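Local coordinates for protein SAHS4 (Ramazzottius varieornatus, PDB 5Z4G) that probably acts as a secreted, heat-soluble molecular shield that protects a tardigrade during desiccation, and binds zinc ions, at residues H85-E96 against H101-E112. Numbering follows the deposited sequence. Where two conformers were deposited one is given.
Sequences HKMETSFKMGQE and HDGVDLKYVCTE. With ZN (zinc ion), chain D.
Cys110 SG lies over one face of the Phe91 ring, 3.9 Å from its centroid, while Met93 CE sits in the ring plane at its edge; the Tyr108 ring meets Phe91 CB with its own edge. These contacts illustrate how a barrel of the fatty-acid-binding-protein type closes where its sheet does not: strands 86-91 and 97-101 are the outermost of ten antiparallel strands, and here 86-91 faces strand 104-112 through side chains and water, the turn after it adds a backbone hydrogen bond, and a zinc ion bridges the segments near the start of 86-91 and the hairpin end of 97-101. Phe91 reaches Cys110 because its CG stands between the backbone N and the carbonyl carbon (chi1 63°), bringing CD1 to 3.6 Å from Cys110 CB. Without the ring, as with an alanine at this position, the Cys110 sulfur would probably lose its aromatic partner and a gap would open beside Met93 CE. Met93, bent at chi2, also lays CE 3.7 Å from Glu112 CG, the carboxylate of Glu112 being salt-bridged to Lys22. The Tyr108 hydroxyl bonds two waters, one linking it to Thr89 OG1, the other donating to Ser90 O. At the far end the zinc ion joins His85 ND1 and His101 NE2, each bond 2.1 Å long; the imidazoles meet rim to rim, their planes 57° apart. The type II turn Lys92 to Gln95 docks on the strand: a third water donates to Lys92 O and Gln95 O and accepts from Cys110 N. Beside it Gly94 N gives Cys110 O a nearly straight hydrogen bond, 2.8 Å long with 166° at the hydrogen.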
ATOM      1  N   HIS A  85       7.257 -12.718   2.998  0.65 34.58           N
ATOM      2  CA  HIS A  85       6.812 -11.743   2.028  0.65 31.75           C
ATOM      3  C   HIS A  85       7.050 -10.398   2.681  0.65 29.73           C
ATOM      4  O   HIS A  85       6.233  -9.908   3.469  0.65 31.15           O
ATOM      5  CB  HIS A  85       5.343 -11.961   1.646  0.65 34.33           C
ATOM      6  CG  HIS A  85       5.003 -13.387   1.348  0.65 33.65           C
ATOM      7  ND1 HIS A  85       5.131 -13.943   0.091  0.65 33.75           N
ATOM      8  CD2 HIS A  85       4.559 -14.379   2.152  0.65 32.99           C
ATOM      9  CE1 HIS A  85       4.766 -15.212   0.136  0.65 33.98           C
ATOM     10  NE2 HIS A  85       4.415 -15.501   1.376  0.65 31.78           N
ATOM     11  N   LYS A  86       8.230  -9.856   2.409  1.00 24.90           N
ATOM     12  CA  LYS A  86       8.555  -8.481   2.795  1.00 22.01           C
ATOM     13  C   LYS A  86       8.858  -7.614   1.575  1.00 20.33           C
ATOM     14  O   LYS A  86       9.196  -8.129   0.505  1.00 22.49           O
ATOM     15  CB  LYS A  86       9.715  -8.455   3.807  1.00 25.38           C
ATOM     16  CG  LYS A  86      11.060  -8.951   3.281  1.00 29.81           C
ATOM     17  CD  LYS A  86      12.172  -8.901   4.329  1.00 36.49           C
ATOM     18  CE  LYS A  86      12.561  -7.486   4.757  1.00 38.60           C
ATOM     19  NZ  LYS A  86      13.051  -6.600   3.665  1.00 45.39           N
ATOM     20  N   MET A  87       8.727  -6.304   1.755  0.58 17.31           N
ATOM     21  CA  MET A  87       9.113  -5.333   0.744  0.58 16.05           C
ATOM     22  C   MET A  87       9.779  -4.160   1.447  0.58 15.55           C
ATOM     23  O   MET A  87       9.335  -3.745   2.515  0.58 15.67           O
ATOM     24  CB  MET A  87       7.887  -4.874  -0.056  0.58 17.83           C
ATOM     25  CG  MET A  87       8.177  -3.904  -1.197  0.58 18.12           C
ATOM     26  SD  MET A  87       8.196  -2.171  -0.692  0.58 17.79           S
ATOM     27  CE  MET A  87       6.436  -1.827  -0.640  0.58 17.31           C
ATOM     28  N   GLU A  88      10.841  -3.637   0.841  1.00 16.59           N
ATOM     29  CA  GLU A  88      11.546  -2.467   1.363  1.00 17.93           C
ATOM     30  C   GLU A  88      12.151  -1.729   0.189  1.00 17.55           C
ATOM     31  O   GLU A  88      12.961  -2.283  -0.548  1.00 20.55           O
ATOM     32  CB  GLU A  88      12.609  -2.870   2.402  1.00 23.22           C
ATOM     33  CG  GLU A  88      13.554  -1.752   2.824  1.00 30.83           C
ATOM     34  CD  GLU A  88      13.861  -1.737   4.308  1.00 36.55           C
ATOM     35  OE1 GLU A  88      13.876  -2.815   4.945  1.00 40.57           O
ATOM     36  OE2 GLU A  88      14.099  -0.630   4.838  1.00 38.88           O
ATOM     37  N   THR A  89      11.727  -0.486   0.007  1.00 15.02           N
ATOM     38  CA  THR A  89      12.191   0.313  -1.116  1.00 14.56           C
ATOM     39  C   THR A  89      12.161   1.808  -0.797  1.00 13.66           C
ATOM     40  O   THR A  89      11.770   2.222   0.300  1.00 13.86           O
ATOM     41  CB  THR A  89      11.443  -0.053  -2.437  1.00 15.63           C
ATOM     42  OG1 THR A  89      12.211   0.378  -3.566  1.00 17.15           O
ATOM     43  CG2 THR A  89      10.034   0.541  -2.513  1.00 17.07           C
ATOM     44  N   SER A  90      12.615   2.600  -1.762  1.00 13.57           N
ATOM     45  CA  SER A  90      12.578   4.047  -1.674  1.00 13.53           C
ATOM     46  C   SER A  90      11.933   4.582  -2.941  1.00 12.61           C
ATOM     47  O   SER A  90      11.942   3.917  -3.977  1.00 13.77           O
ATOM     48  CB  SER A  90      13.989   4.611  -1.503  1.00 16.38           C
ATOM     49  OG  SER A  90      14.845   4.127  -2.518  1.00 19.82           O
ATOM     50  N   PHE A  91      11.347   5.768  -2.841  1.00 10.91           N
ATOM     51  CA  PHE A  91      10.708   6.390  -3.998  1.00 10.63           C
ATOM     52  C   PHE A  91      10.769   7.905  -3.907  1.00 10.52           C
ATOM     53  O   PHE A  91      10.895   8.476  -2.821  1.00 12.11           O
ATOM     54  CB  PHE A  91       9.252   5.889  -4.174  1.00 11.44           C
ATOM     55  CG  PHE A  91       8.322   6.242  -3.029  1.00 11.22           C
ATOM     56  CD1 PHE A  91       7.589   7.439  -3.032  1.00 11.39           C
ATOM     57  CD2 PHE A  91       8.162   5.369  -1.948  1.00 12.54           C
ATOM     58  CE1 PHE A  91       6.725   7.753  -1.978  1.00 12.30           C
ATOM     59  CE2 PHE A  91       7.316   5.690  -0.891  1.00 13.08           C
ATOM     60  CZ  PHE A  91       6.586   6.876  -0.910  1.00 12.94           C
ATOM     61  N   LYS A  92      10.670   8.541  -5.063  1.00 11.14           N
ATOM     62  CA  LYS A  92      10.552   9.990  -5.156  1.00 11.69           C
ATOM     63  C   LYS A  92       9.206  10.272  -5.782  1.00 11.30           C
ATOM     64  O   LYS A  92       8.812   9.589  -6.731  1.00 13.08           O
ATOM     65  CB  LYS A  92      11.685  10.587  -6.003  1.00 13.23           C
ATOM     66  CG  LYS A  92      13.066  10.326  -5.418  1.00 14.57           C
ATOM     67  CD  LYS A  92      14.187  10.980  -6.203  1.00 16.62           C
ATOM     68  CE  LYS A  92      15.519  10.548  -5.623  1.00 20.05           C
ATOM     69  NZ  LYS A  92      16.681  11.293  -6.176  1.00 24.17           N
ATOM     70  N   MET A  93       8.505  11.276  -5.261  1.00 11.21           N
ATOM     71  CA  MET A  93       7.204  11.659  -5.822  1.00 11.87           C
ATOM     72  C   MET A  93       7.291  11.955  -7.312  1.00 12.73           C
ATOM     73  O   MET A  93       8.177  12.680  -7.770  1.00 14.71           O
ATOM     74  CB  MET A  93       6.607  12.862  -5.087  1.00 13.36           C
ATOM     75  CG  MET A  93       6.332  12.605  -3.621  1.00 14.02           C
ATOM     76  SD  MET A  93       5.112  11.308  -3.339  1.00 13.85           S
ATOM     77  CE  MET A  93       5.223  11.234  -1.552  1.00 15.05           C
ATOM     78  N   GLY A  94       6.378  11.358  -8.063  1.00 12.73           N
ATOM     79  CA  GLY A  94       6.290  11.565  -9.510  1.00 13.64           C
ATOM     80  C   GLY A  94       7.294  10.820 -10.377  1.00 14.40           C
ATOM     81  O   GLY A  94       7.290  10.987 -11.601  1.00 16.05           O
ATOM     82  N   GLN A  95       8.143   9.997  -9.763  1.00 13.60           N
ATOM     83  CA  GLN A  95       9.161   9.251 -10.511  1.00 12.71           C
ATOM     84  C   GLN A  95       8.879   7.751 -10.454  1.00 13.24           C
ATOM     85  O   GLN A  95       8.678   7.183  -9.375  1.00 14.22           O
ATOM     86  CB  GLN A  95      10.572   9.578  -9.996  1.00 12.59           C
ATOM     87  CG  GLN A  95      10.890  11.075 -10.033  1.00 13.93           C
ATOM     88  CD  GLN A  95      12.301  11.404  -9.606  1.00 14.16           C
ATOM     89  OE1 GLN A  95      13.123  10.520  -9.443  1.00 14.53           O
ATOM     90  NE2 GLN A  95      12.580  12.691  -9.410  1.00 16.44           N
ATOM     91  N   GLU A  96       8.859   7.115 -11.621  1.00 13.60           N
ATOM     92  CA  GLU A  96       8.500   5.696 -11.711  1.00 14.47           C
ATOM     93  C   GLU A  96       9.533   4.790 -11.034  1.00 15.32           C
ATOM     94  O   GLU A  96      10.737   5.029 -11.122  1.00 16.26           O
ATOM     95  CB  GLU A  96       8.288   5.284 -13.177  1.00 19.91           C
ATOM     96  CG  GLU A  96       7.574   3.953 -13.369  1.00 24.25           C
ATOM     97  CD  GLU A  96       7.268   3.651 -14.825  1.00 30.65           C
ATOM     98  OE1 GLU A  96       8.218   3.457 -15.611  1.00 35.10           O
ATOM     99  OE2 GLU A  96       6.074   3.604 -15.183  1.00 35.79           O
ATOM    100  N   HIS A 101       7.857  -9.475  -7.824  1.00 21.07           N
ATOM    101  CA  HIS A 101       7.508 -10.523  -6.864  1.00 23.18           C
ATOM    102  C   HIS A 101       7.182 -11.798  -7.621  1.00 23.98           C
ATOM    103  O   HIS A 101       6.282 -11.803  -8.470  1.00 23.71           O
ATOM    104  CB  HIS A 101       6.321 -10.093  -5.990  1.00 26.02           C
ATOM    105  CG  HIS A 101       5.913 -11.115  -4.973  1.00 28.46           C
ATOM    106  ND1 HIS A 101       4.758 -11.861  -5.082  1.00 32.89           N
ATOM    107  CD2 HIS A 101       6.516 -11.521  -3.832  1.00 26.85           C
ATOM    108  CE1 HIS A 101       4.664 -12.675  -4.045  1.00 31.75           C
ATOM    109  NE2 HIS A 101       5.719 -12.488  -3.272  1.00 28.52           N
ATOM    110  N   ASP A 102       7.919 -12.869  -7.311  1.00 25.30           N
ATOM    111  CA  ASP A 102       7.786 -14.168  -7.993  1.00 26.14           C
ATOM    112  C   ASP A 102       7.759 -14.002  -9.519  1.00 25.78           C
ATOM    113  O   ASP A 102       6.885 -14.542 -10.198  1.00 26.16           O
ATOM    114  CB  ASP A 102       6.553 -14.949  -7.486  1.00 28.08           C
ATOM    115  CG  ASP A 102       6.652 -15.341  -6.013  1.00 29.70           C
ATOM    116  OD1 ASP A 102       7.773 -15.550  -5.501  1.00 28.60           O
ATOM    117  OD2 ASP A 102       5.586 -15.461  -5.367  1.00 32.80           O
ATOM    118  N   GLY A 103       8.713 -13.220 -10.032  1.00 26.08           N
ATOM    119  CA  GLY A 103       8.872 -12.988 -11.469  1.00 27.26           C
ATOM    120  C   GLY A 103       7.789 -12.179 -12.166  1.00 24.31           C
ATOM    121  O   GLY A 103       7.654 -12.260 -13.388  1.00 25.58           O
ATOM    122  N   VAL A 104       7.019 -11.411 -11.398  1.00 21.81           N
ATOM    123  CA  VAL A 104       5.984 -10.528 -11.950  1.00 21.01           C
ATOM    124  C   VAL A 104       6.403  -9.083 -11.663  1.00 19.88           C
ATOM    125  O   VAL A 104       6.504  -8.693 -10.499  1.00 21.51           O
ATOM    126  CB  VAL A 104       4.587 -10.807 -11.327  1.00 22.76           C
ATOM    127  CG1 VAL A 104       3.536  -9.870 -11.906  1.00 23.83           C
ATOM    128  CG2 VAL A 104       4.159 -12.258 -11.538  1.00 23.76           C
ATOM    129  N   ASP A 105       6.641  -8.303 -12.721  1.00 19.38           N
ATOM    130  CA  ASP A 105       7.044  -6.898 -12.600  1.00 19.42           C
ATOM    131  C   ASP A 105       5.856  -5.979 -12.384  1.00 18.58           C
ATOM    132  O   ASP A 105       4.803  -6.126 -13.013  1.00 19.11           O
ATOM    133  CB  ASP A 105       7.823  -6.426 -13.834  1.00 22.72           C
ATOM    134  CG  ASP A 105       9.258  -6.947 -13.879  1.00 26.83           C
ATOM    135  OD1 ASP A 105       9.687  -7.704 -12.976  1.00 28.32           O
ATOM    136  OD2 ASP A 105       9.967  -6.587 -14.842  1.00 31.53           O
ATOM    137  N   LEU A 106       6.059  -5.016 -11.497  1.00 18.80           N
ATOM    138  CA  LEU A 106       5.067  -4.035 -11.127  1.00 20.51           C
ATOM    139  C   LEU A 106       5.741  -2.675 -11.293  1.00 20.22           C
ATOM    140  O   LEU A 106       6.816  -2.446 -10.739  1.00 24.51           O
ATOM    141  CB  LEU A 106       4.659  -4.288  -9.672  1.00 23.30           C
ATOM    142  CG  LEU A 106       3.627  -3.461  -8.917  1.00 25.29           C
ATOM    143  CD1 LEU A 106       2.930  -4.333  -7.882  1.00 25.92           C
ATOM    144  CD2 LEU A 106       4.255  -2.233  -8.272  1.00 26.73           C
ATOM    145  N   LYS A 107       5.121  -1.797 -12.075  1.00 18.06           N
ATOM    146  CA  LYS A 107       5.578  -0.417 -12.220  1.00 16.35           C
ATOM    147  C   LYS A 107       4.676   0.484 -11.389  1.00 14.26           C
ATOM    148  O   LYS A 107       3.465   0.301 -11.361  1.00 16.41           O
ATOM    149  CB  LYS A 107       5.543   0.015 -13.685  1.00 19.62           C
ATOM    150  CG  LYS A 107       6.505  -0.744 -14.582  1.00 22.96           C
ATOM    151  CD  LYS A 107       6.438  -0.230 -16.012  1.00 27.43           C
ATOM    152  CE  LYS A 107       7.215  -1.137 -16.949  1.00 31.89           C
ATOM    153  NZ  LYS A 107       7.211  -0.628 -18.347  1.00 35.81           N
ATOM    154  N   TYR A 108       5.258   1.450 -10.693  1.00 13.24           N
ATOM    155  CA  TYR A 108       4.441   2.353  -9.882  1.00 11.79           C
ATOM    156  C   TYR A 108       4.958   3.786  -9.853  1.00 11.49           C
ATOM    157  O   TYR A 108       6.147   4.024 -10.056  1.00 12.76           O
ATOM    158  CB  TYR A 108       4.307   1.819  -8.441  1.00 12.89           C
ATOM    159  CG  TYR A 108       5.565   1.985  -7.625  1.00 13.46           C
ATOM    160  CD1 TYR A 108       6.576   1.022  -7.664  1.00 14.09           C
ATOM    161  CD2 TYR A 108       5.765   3.136  -6.838  1.00 14.74           C
ATOM    162  CE1 TYR A 108       7.741   1.183  -6.938  1.00 15.85           C
ATOM    163  CE2 TYR A 108       6.929   3.311  -6.112  1.00 16.97           C
ATOM    164  CZ  TYR A 108       7.909   2.331  -6.162  1.00 17.95           C
ATOM    165  OH  TYR A 108       9.057   2.501  -5.437  1.00 20.50           O
ATOM    166  N   VAL A 109       4.050   4.726  -9.593  0.73 11.22           N
ATOM    167  CA  VAL A 109       4.396   6.130  -9.357  0.73 11.75           C
ATOM    168  C   VAL A 109       3.590   6.627  -8.163  0.73 10.93           C
ATOM    169  O   VAL A 109       2.371   6.435  -8.114  0.73 11.43           O
ATOM    170  CB  VAL A 109       4.089   7.042 -10.574  0.73 13.60           C
ATOM    171  CG1 VAL A 109       4.554   8.466 -10.291  0.73 12.48           C
ATOM    172  CG2 VAL A 109       4.751   6.526 -11.841  0.73 15.82           C
ATOM    173  N   CYS A 110       4.272   7.262  -7.212  1.00 11.31           N
ATOM    174  CA  CYS A 110       3.621   7.864  -6.046  1.00 11.87           C
ATOM    175  C   CYS A 110       3.481   9.358  -6.229  1.00 11.19           C
ATOM    176  O   CYS A 110       4.409  10.019  -6.679  1.00 12.36           O
ATOM    177  CB  CYS A 110       4.424   7.603  -4.782  1.00 12.97           C
ATOM    178  SG  CYS A 110       4.460   5.870  -4.329  1.00 14.44           S
ATOM    179  N   THR A 111       2.307   9.883  -5.880  1.00 11.72           N
ATOM    180  CA  THR A 111       2.065  11.323  -5.887  1.00 12.36           C
ATOM    181  C   THR A 111       1.277  11.692  -4.641  1.00 12.51           C
ATOM    182  O   THR A 111       0.835  10.812  -3.881  1.00 12.12           O
ATOM    183  CB  THR A 111       1.280  11.775  -7.139  1.00 13.80           C
ATOM    184  OG1 THR A 111       0.084  10.997  -7.260  1.00 14.60           O
ATOM    185  CG2 THR A 111       2.125  11.646  -8.420  1.00 15.84           C
ATOM    186  N   GLU A 112       1.081  12.997  -4.443  1.00 13.60           N
ATOM    187  CA  GLU A 112       0.309  13.514  -3.320  1.00 14.11           C
ATOM    188  C   GLU A 112      -0.850  14.363  -3.788  1.00 15.39           C
ATOM    189  O   GLU A 112      -0.725  15.100  -4.770  1.00 18.05           O
ATOM    190  CB  GLU A 112       1.202  14.336  -2.401  1.00 14.61           C
ATOM    191  CG  GLU A 112       2.327  13.535  -1.775  1.00 15.44           C
ATOM    192  CD  GLU A 112       3.257  14.396  -0.960  1.00 17.40           C
ATOM    193  OE1 GLU A 112       4.171  15.010  -1.550  1.00 18.72           O
ATOM    194  OE2 GLU A 112       3.084  14.452   0.276  1.00 18.32           O
TER
HETATM  195 ZN    ZN D 202       6.339 -13.642  -1.650  0.93 42.27          ZN
HETATM  196  O   HOH W   1      11.008   0.740  -5.946  1.00 25.38           O
HETATM  197  O   HOH W   2      10.937   4.220  -6.665  1.00 20.33           O
HETATM  198  O   HOH W   3       7.038   7.399  -6.968  1.00 13.49           O